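PDB 3TGN: transcriptional regulator AdcR from Streptococcus pneumoniae, which senses zinc and, as a homodimer, represses or activates its target promoters directly, shutting down zinc-uptake and histidine triad protein genes when zinc is present. Local coordinates for residues B[34-39]-B[78-83]; B[41-46]-B[55-60]. All coordinates share one frame; numbering follows the deposited sequence.

Following the chain from its N terminus, residues 34-39 lead into helix 38-50, whose 41-46 turns lie close to both zinc ions. Interaction 2 closes the shorter loop, packing 41-46 against 55-60 of the next helix, 54-61. The chain then runs through helix 65-77 before residues 78-83 return to the 34-39 segment in interaction 1, so interaction 2 is nested within the larger loop. Their centres lie about 12 Å apart, and the two meet mainly through Leu44, which contacts Leu36 and Leu81, and where Leu36 packs on Glu41. Together they tie the start of the wing and the predicted helix-turn-helix to helix 38-50, which supplies ligands to both zinc ions.

Interaction 1: B[34-39]-B[78-83]; sequences VALTNT and EGMLET
Met80, which meets both Val34 and Leu36, has its backbone N bonded to Leu75 O, part of the Schellman motif that ends helix 65-77. Gly79, with positive phi, is the C-prime residue of that motif, and its N bonds to Val76 O. The chain then enters strand 81-84 of the two-stranded wing of this MarR-type winged helix-turn-helix; Gly79 O is bonded to Thr98 OG1 beside the second strand. On the other side, Thr37 and Gln40 form a capping box at the start of helix 38-50. Between these two helix ends the contact is wholly apolar and small, burying 135 Å². Met80 is bent at chi2 (-60°), which swings SD and CE toward the 34-39 segment. Leu36 and Met80 approach tip to tip, with Leu36 CD1 4.0 Å from Met80 CG. Leu36 also rests on Leu75 and Ile104, so its side chain joins the end of helix 65-77 to helix 102-123. The Met80 methyl CE sits over the branched end of Val34, 3.7 Å from CG1 and 4.0 Å from both CB and CG2 of Val34.

Interaction 2: B[41-46]-B[55-60]; sequences EHILML and SELARR. With ZN (zinc ion), chain E; ZN (zinc ion), chain F.
Leu46 packs on Leu57 and Arg60 where helix 38-50 meets helix 54-61, the first helix of the predicted helix-turn-helix. The two short segments are inclined at 117°, with their axes 11.3 Å apart. From its root, Leu46 CB lies 4.2 Å from Leu57 CD2. CG stands beside the backbone N (chi1 -66°) and directs CD1 toward Leu57 and Arg60. CD1 touches two partners at about a right angle to each other, Leu57 CD2 at 4.1 Å and Arg60 CD at 4.2 Å. Leu46 and Leu57 run alongside in opposing senses. The other methyl of Leu57, CD1, touches Ile43 CG2 at 3.8 Å, and here the two side chains lie nearly perpendicular. Ile43 presents CG2 because this branch is anti to its backbone N, with CG1 beside that N. Arg60 contributes only its aliphatic part to Leu46; its NH1 forms a salt bridge with Glu50. The same turns of helix 38-50 also serve the metals. His42 ND1 binds one zinc ion at 2.0 Å, in a site completed by Glu24, His108 and His112, and Met45 CE lies above one face of the imidazole, displaced toward its rim. Glu41 OE1 binds the second zinc ion at 2.0 Å, along with Cys30, Glu107 and a water, while Glu41 OE2 is hydrogen-bonded to Ser32 OG. OE1 is also hydrogen-bonded to ND1 of His108, whose NE2 binds the first zinc ion. Since the helix-to-helix contact is methyl and methylene packing, any influence of zinc on the DNA-binding helices by this route would probably pass through shape rather than polar bonds.

Interaction 1: B[34-39]-B[78-83]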
ATOM      1  N   VAL B  34      -7.534  10.876  21.251  1.00 30.37           N
ATOM      2  CA  VAL B  34      -7.025   9.608  21.742  1.00 31.27           C
ATOM      3  C   VAL B  34      -6.246   8.960  20.614  1.00 31.97           C
ATOM      4  O   VAL B  34      -6.761   8.816  19.503  1.00 35.34           O
ATOM      5  CB  VAL B  34      -8.160   8.668  22.180  1.00 30.14           C
ATOM      6  CG1 VAL B  34      -7.600   7.321  22.601  1.00 30.63           C
ATOM      7  CG2 VAL B  34      -8.948   9.290  23.315  1.00 30.42           C
ATOM      8  N   ALA B  35      -4.999   8.594  20.886  1.00 25.57           N
ATOM      9  CA  ALA B  35      -4.172   7.955  19.872  1.00 27.76           C
ATOM     10  C   ALA B  35      -4.440   6.454  19.789  1.00 28.04           C
ATOM     11  O   ALA B  35      -3.945   5.670  20.600  1.00 26.57           O
ATOM     12  CB  ALA B  35      -2.687   8.234  20.119  1.00 30.27           C
ATOM     13  N   LEU B  36      -5.251   6.069  18.812  1.00 27.72           N
ATOM     14  CA  LEU B  36      -5.427   4.670  18.468  1.00 26.11           C
ATOM     15  C   LEU B  36      -4.712   4.463  17.146  1.00 25.06           C
ATOM     16  O   LEU B  36      -4.463   5.424  16.420  1.00 28.09           O
ATOM     17  CB  LEU B  36      -6.909   4.333  18.320  1.00 26.91           C
ATOM     18  CG  LEU B  36      -7.793   4.584  19.544  1.00 29.04           C
ATOM     19  CD1 LEU B  36      -9.253   4.319  19.214  1.00 29.57           C
ATOM     20  CD2 LEU B  36      -7.342   3.728  20.719  1.00 30.96           C
ATOM     21  N   THR B  37      -4.373   3.221  16.830  1.00 23.10           N
ATOM     22  CA  THR B  37      -3.759   2.936  15.543  1.00 20.05           C
ATOM     23  C   THR B  37      -4.763   3.256  14.450  1.00 21.63           C
ATOM     24  O   THR B  37      -5.966   3.336  14.709  1.00 19.11           O
ATOM     25  CB  THR B  37      -3.359   1.464  15.417  1.00 21.69           C
ATOM     26  OG1 THR B  37      -4.539   0.666  15.261  1.00 20.42           O
ATOM     27  CG2 THR B  37      -2.587   1.011  16.648  1.00 23.76           C
ATOM     28  N   ASN B  38      -4.275   3.439  13.227  1.00 16.62           N
ATOM     29  CA  ASN B  38      -5.166   3.703  12.108  1.00 18.21           C
ATOM     30  C   ASN B  38      -6.183   2.583  11.950  1.00 19.56           C
ATOM     31  O   ASN B  38      -7.359   2.831  11.695  1.00 20.07           O
ATOM     32  CB  ASN B  38      -4.378   3.884  10.808  1.00 19.91           C
ATOM     33  CG  ASN B  38      -5.260   4.311   9.653  1.00 17.02           C
ATOM     34  OD1 ASN B  38      -5.698   5.456   9.588  1.00 16.69           O
ATOM     35  ND2 ASN B  38      -5.531   3.388   8.741  1.00 20.12           N
ATOM     36  N   THR B  39      -5.720   1.348  12.110  1.00 20.58           N
ATOM     37  CA  THR B  39      -6.588   0.186  11.976  1.00 24.54           C
ATOM     38  C   THR B  39      -7.705   0.214  13.020  1.00 18.54           C
ATOM     39  O   THR B  39      -8.861  -0.081  12.712  1.00 16.80           O
ATOM     40  CB  THR B  39      -5.790  -1.131  12.081  1.00 27.12           C
ATOM     41  OG1 THR B  39      -4.808  -1.179  11.037  1.00 29.56           O
ATOM     42  CG2 THR B  39      -6.715  -2.327  11.942  1.00 29.95           C
ATOM     43  N   GLU B  78      -9.731  -0.564  26.373  1.00 37.69           N
ATOM     44  CA  GLU B  78      -9.576   0.883  26.493  1.00 39.32           C
ATOM     45  C   GLU B  78     -10.917   1.610  26.499  1.00 38.41           C
ATOM     46  O   GLU B  78     -10.965   2.839  26.436  1.00 40.87           O
ATOM     47  CB  GLU B  78      -8.683   1.419  25.381  1.00 40.24           C
ATOM     48  N   GLY B  79     -12.002   0.846  26.565  1.00 31.95           N
ATOM     49  CA  GLY B  79     -13.331   1.416  26.692  1.00 30.62           C
ATOM     50  C   GLY B  79     -13.877   2.087  25.444  1.00 29.19           C
ATOM     51  O   GLY B  79     -14.706   2.990  25.538  1.00 28.23           O
ATOM     52  N   MET B  80     -13.421   1.645  24.275  1.00 28.44           N
ATOM     53  CA  MET B  80     -13.925   2.172  23.007  1.00 24.64           C
ATOM     54  C   MET B  80     -15.086   1.333  22.486  1.00 22.11           C
ATOM     55  O   MET B  80     -15.928   1.817  21.727  1.00 19.21           O
ATOM     56  CB  MET B  80     -12.811   2.218  21.959  1.00 23.77           C
ATOM     57  CG  MET B  80     -11.766   3.290  22.205  1.00 23.81           C
ATOM     58  SD  MET B  80     -12.451   4.957  22.215  1.00 31.31           S
ATOM     59  CE  MET B  80     -10.982   5.899  22.619  1.00 24.19           C
ATOM     60  N   LEU B  81     -15.118   0.069  22.893  1.00 19.26           N
ATOM     61  CA  LEU B  81     -16.190  -0.841  22.518  1.00 18.92           C
ATOM     62  C   LEU B  81     -16.732  -1.555  23.748  1.00 20.59           C
ATOM     63  O   LEU B  81     -15.999  -1.806  24.705  1.00 22.43           O
ATOM     64  CB  LEU B  81     -15.693  -1.872  21.503  1.00 20.11           C
ATOM     65  CG  LEU B  81     -15.267  -1.354  20.127  1.00 21.32           C
ATOM     66  CD1 LEU B  81     -14.559  -2.445  19.334  1.00 19.05           C
ATOM     67  CD2 LEU B  81     -16.466  -0.819  19.358  1.00 23.71           C
ATOM     68  N   GLU B  82     -18.020  -1.874  23.717  1.00 18.80           N
ATOM     69  CA  GLU B  82     -18.652  -2.652  24.774  1.00 21.10           C
ATOM     70  C   GLU B  82     -19.635  -3.611  24.129  1.00 19.77           C
ATOM     71  O   GLU B  82     -20.097  -3.370  23.017  1.00 22.32           O
ATOM     72  CB  GLU B  82     -19.398  -1.735  25.744  1.00 21.58           C
ATOM     73  CG  GLU B  82     -20.583  -1.025  25.108  1.00 27.06           C
ATOM     74  CD  GLU B  82     -21.205   0.020  26.013  1.00 31.41           C
ATOM     75  OE1 GLU B  82     -20.731   0.177  27.158  1.00 34.07           O
ATOM     76  OE2 GLU B  82     -22.167   0.685  25.575  1.00 33.87           O
ATOM     77  N   THR B  83     -19.952  -4.702  24.818  1.00 18.98           N
ATOM     78  CA  THR B  83     -20.946  -5.641  24.316  1.00 20.39           C
ATOM     79  C   THR B  83     -22.340  -5.055  24.482  1.00 21.49           C
ATOM     80  O   THR B  83     -22.594  -4.291  25.414  1.00 25.82           O
ATOM     81  CB  THR B  83     -20.884  -6.991  25.051  1.00 23.09           C
ATOM     82  OG1 THR B  83     -21.138  -6.790  26.447  1.00 25.82           O
ATOM     83  CG2 THR B  83     -19.522  -7.637  24.873  1.00 21.77           C
TER

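Interaction 2: B[41-46]-B[55-60]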
ATOM      1  N   GLU B  41      -8.993   2.913  14.545  1.00 19.80           N
ATOM      2  CA  GLU B  41      -9.946   3.959  14.175  1.00 18.29           C
ATOM      3  C   GLU B  41     -10.867   3.505  13.050  1.00 15.45           C
ATOM      4  O   GLU B  41     -12.073   3.765  13.078  1.00 16.13           O
ATOM      5  CB  GLU B  41      -9.228   5.247  13.763  1.00 16.25           C
ATOM      6  CG  GLU B  41      -8.641   6.038  14.918  1.00 19.79           C
ATOM      7  CD  GLU B  41      -8.369   7.490  14.547  1.00 20.74           C
ATOM      8  OE1 GLU B  41      -8.470   7.830  13.349  1.00 19.46           O
ATOM      9  OE2 GLU B  41      -8.060   8.291  15.456  1.00 19.40           O
ATOM     10  N   HIS B  42     -10.297   2.827  12.059  1.00 14.39           N
ATOM     11  CA  HIS B  42     -11.081   2.362  10.920  1.00 17.19           C
ATOM     12  C   HIS B  42     -12.134   1.354  11.376  1.00 17.46           C
ATOM     13  O   HIS B  42     -13.268   1.368  10.898  1.00 17.95           O
ATOM     14  CB  HIS B  42     -10.176   1.749   9.847  1.00 19.15           C
ATOM     15  CG  HIS B  42     -10.848   1.583   8.519  1.00 19.28           C
ATOM     16  ND1 HIS B  42     -10.771   2.534   7.524  1.00 19.48           N
ATOM     17  CD2 HIS B  42     -11.617   0.585   8.027  1.00 21.83           C
ATOM     18  CE1 HIS B  42     -11.460   2.124   6.473  1.00 20.17           C
ATOM     19  NE2 HIS B  42     -11.984   0.944   6.754  1.00 22.89           N
ATOM     20  N   ILE B  43     -11.752   0.486  12.309  1.00 17.29           N
ATOM     21  CA  ILE B  43     -12.689  -0.470  12.890  1.00 18.20           C
ATOM     22  C   ILE B  43     -13.844   0.256  13.560  1.00 19.84           C
ATOM     23  O   ILE B  43     -15.006  -0.095  13.359  1.00 22.91           O
ATOM     24  CB  ILE B  43     -12.007  -1.400  13.911  1.00 20.21           C
ATOM     25  CG1 ILE B  43     -11.088  -2.390  13.193  1.00 24.83           C
ATOM     26  CG2 ILE B  43     -13.043  -2.154  14.722  1.00 21.57           C
ATOM     27  CD1 ILE B  43     -10.456  -3.419  14.110  1.00 27.67           C
ATOM     28  N   LEU B  44     -13.526   1.274  14.355  1.00 18.44           N
ATOM     29  CA  LEU B  44     -14.562   2.062  15.013  1.00 18.30           C
ATOM     30  C   LEU B  44     -15.491   2.722  13.991  1.00 17.12           C
ATOM     31  O   LEU B  44     -16.699   2.812  14.204  1.00 19.41           O
ATOM     32  CB  LEU B  44     -13.942   3.105  15.950  1.00 19.11           C
ATOM     33  CG  LEU B  44     -13.225   2.534  17.177  1.00 18.98           C
ATOM     34  CD1 LEU B  44     -12.668   3.650  18.055  1.00 18.24           C
ATOM     35  CD2 LEU B  44     -14.161   1.646  17.975  1.00 18.95           C
ATOM     36  N   MET B  45     -14.929   3.169  12.873  1.00 21.13           N
ATOM     37  CA  MET B  45     -15.737   3.781  11.823  1.00 20.79           C
ATOM     38  C   MET B  45     -16.695   2.754  11.228  1.00 20.93           C
ATOM     39  O   MET B  45     -17.895   3.008  11.094  1.00 21.73           O
ATOM     40  CB  MET B  45     -14.849   4.376  10.728  1.00 18.43           C
ATOM     41  CG  MET B  45     -15.618   5.192   9.688  1.00 19.36           C
ATOM     42  SD  MET B  45     -14.594   5.748   8.309  1.00 22.85           S
ATOM     43  CE  MET B  45     -14.212   4.189   7.506  1.00 17.62           C
ATOM     44  N   LEU B  46     -16.156   1.593  10.872  1.00 20.70           N
ATOM     45  CA  LEU B  46     -16.962   0.524  10.299  1.00 23.34           C
ATOM     46  C   LEU B  46     -18.051   0.060  11.264  1.00 21.88           C
ATOM     47  O   LEU B  46     -19.214  -0.065  10.884  1.00 22.31           O
ATOM     48  CB  LEU B  46     -16.081  -0.660   9.885  1.00 25.11           C
ATOM     49  CG  LEU B  46     -15.099  -0.414   8.736  1.00 25.10           C
ATOM     50  CD1 LEU B  46     -14.403  -1.710   8.335  1.00 23.63           C
ATOM     51  CD2 LEU B  46     -15.817   0.205   7.542  1.00 20.74           C
ATOM     52  N   SER B  55     -14.234 -11.527  12.118  1.00 34.03           N
ATOM     53  CA  SER B  55     -13.859 -12.188  10.874  1.00 38.17           C
ATOM     54  C   SER B  55     -14.172 -11.307   9.665  1.00 37.14           C
ATOM     55  O   SER B  55     -13.389 -11.240   8.718  1.00 39.52           O
ATOM     56  CB  SER B  55     -14.568 -13.538  10.748  1.00 41.03           C
ATOM     57  OG  SER B  55     -14.260 -14.376  11.848  1.00 41.39           O
ATOM     58  N   GLU B  56     -15.318 -10.632   9.703  1.00 33.96           N
ATOM     59  CA  GLU B  56     -15.714  -9.748   8.610  1.00 33.58           C
ATOM     60  C   GLU B  56     -14.853  -8.489   8.590  1.00 33.76           C
ATOM     61  O   GLU B  56     -14.568  -7.937   7.527  1.00 34.00           O
ATOM     62  CB  GLU B  56     -17.188  -9.387   8.715  1.00 29.93           C
ATOM     63  N   LEU B  57     -14.444  -8.038   9.773  1.00 31.59           N
ATOM     64  CA  LEU B  57     -13.565  -6.881   9.883  1.00 29.86           C
ATOM     65  C   LEU B  57     -12.208  -7.176   9.259  1.00 32.63           C
ATOM     66  O   LEU B  57     -11.617  -6.319   8.604  1.00 35.35           O
ATOM     67  CB  LEU B  57     -13.385  -6.466  11.344  1.00 25.82           C
ATOM     68  CG  LEU B  57     -14.556  -5.738  12.012  1.00 25.19           C
ATOM     69  CD1 LEU B  57     -14.302  -5.573  13.504  1.00 25.13           C
ATOM     70  CD2 LEU B  57     -14.817  -4.385  11.353  1.00 22.53           C
ATOM     71  N   ALA B  58     -11.721  -8.396   9.462  1.00 35.24           N
ATOM     72  CA  ALA B  58     -10.420  -8.801   8.939  1.00 36.53           C
ATOM     73  C   ALA B  58     -10.411  -8.851   7.415  1.00 38.30           C
ATOM     74  O   ALA B  58      -9.414  -8.500   6.780  1.00 38.88           O
ATOM     75  CB  ALA B  58     -10.005 -10.150   9.521  1.00 35.05           C
ATOM     76  N   ARG B  59     -11.519  -9.293   6.831  1.00 39.62           N
ATOM     77  CA  ARG B  59     -11.633  -9.383   5.379  1.00 42.06           C
ATOM     78  C   ARG B  59     -11.636  -7.998   4.739  1.00 44.89           C
ATOM     79  O   ARG B  59     -10.980  -7.777   3.721  1.00 47.07           O
ATOM     80  CB  ARG B  59     -12.882 -10.157   4.986  1.00 40.88           C
ATOM     81  N   ARG B  60     -12.376  -7.074   5.342  1.00 46.19           N
ATOM     82  CA  ARG B  60     -12.457  -5.700   4.848  1.00 48.49           C
ATOM     83  C   ARG B  60     -11.143  -4.948   5.050  1.00 46.62           C
ATOM     84  O   ARG B  60     -10.705  -4.200   4.176  1.00 45.53           O
ATOM     85  CB  ARG B  60     -13.601  -4.948   5.538  1.00 52.06           C
ATOM     86  CG  ARG B  60     -14.986  -5.195   4.948  1.00 56.90           C
ATOM     87  CD  ARG B  60     -16.072  -4.682   5.890  1.00 58.71           C
ATOM     88  NE  ARG B  60     -17.223  -4.131   5.178  1.00 62.53           N
ATOM     89  CZ  ARG B  60     -18.398  -4.741   5.055  1.00 64.31           C
ATOM     90  NH1 ARG B  60     -19.382  -4.155   4.386  1.00 66.92           N
ATOM     91  NH2 ARG B  60     -18.592  -5.936   5.598  1.00 63.61           N
TER
HETATM   92 ZN    ZN E 147      -9.757   4.281   7.379  1.00 18.37          ZN
HETATM   93 ZN    ZN F 148      -7.996   9.751  12.981  1.00 21.04          ZN
HETATM   94  O   HOH W   1      -7.451   9.192  11.050  1.00 14.76           O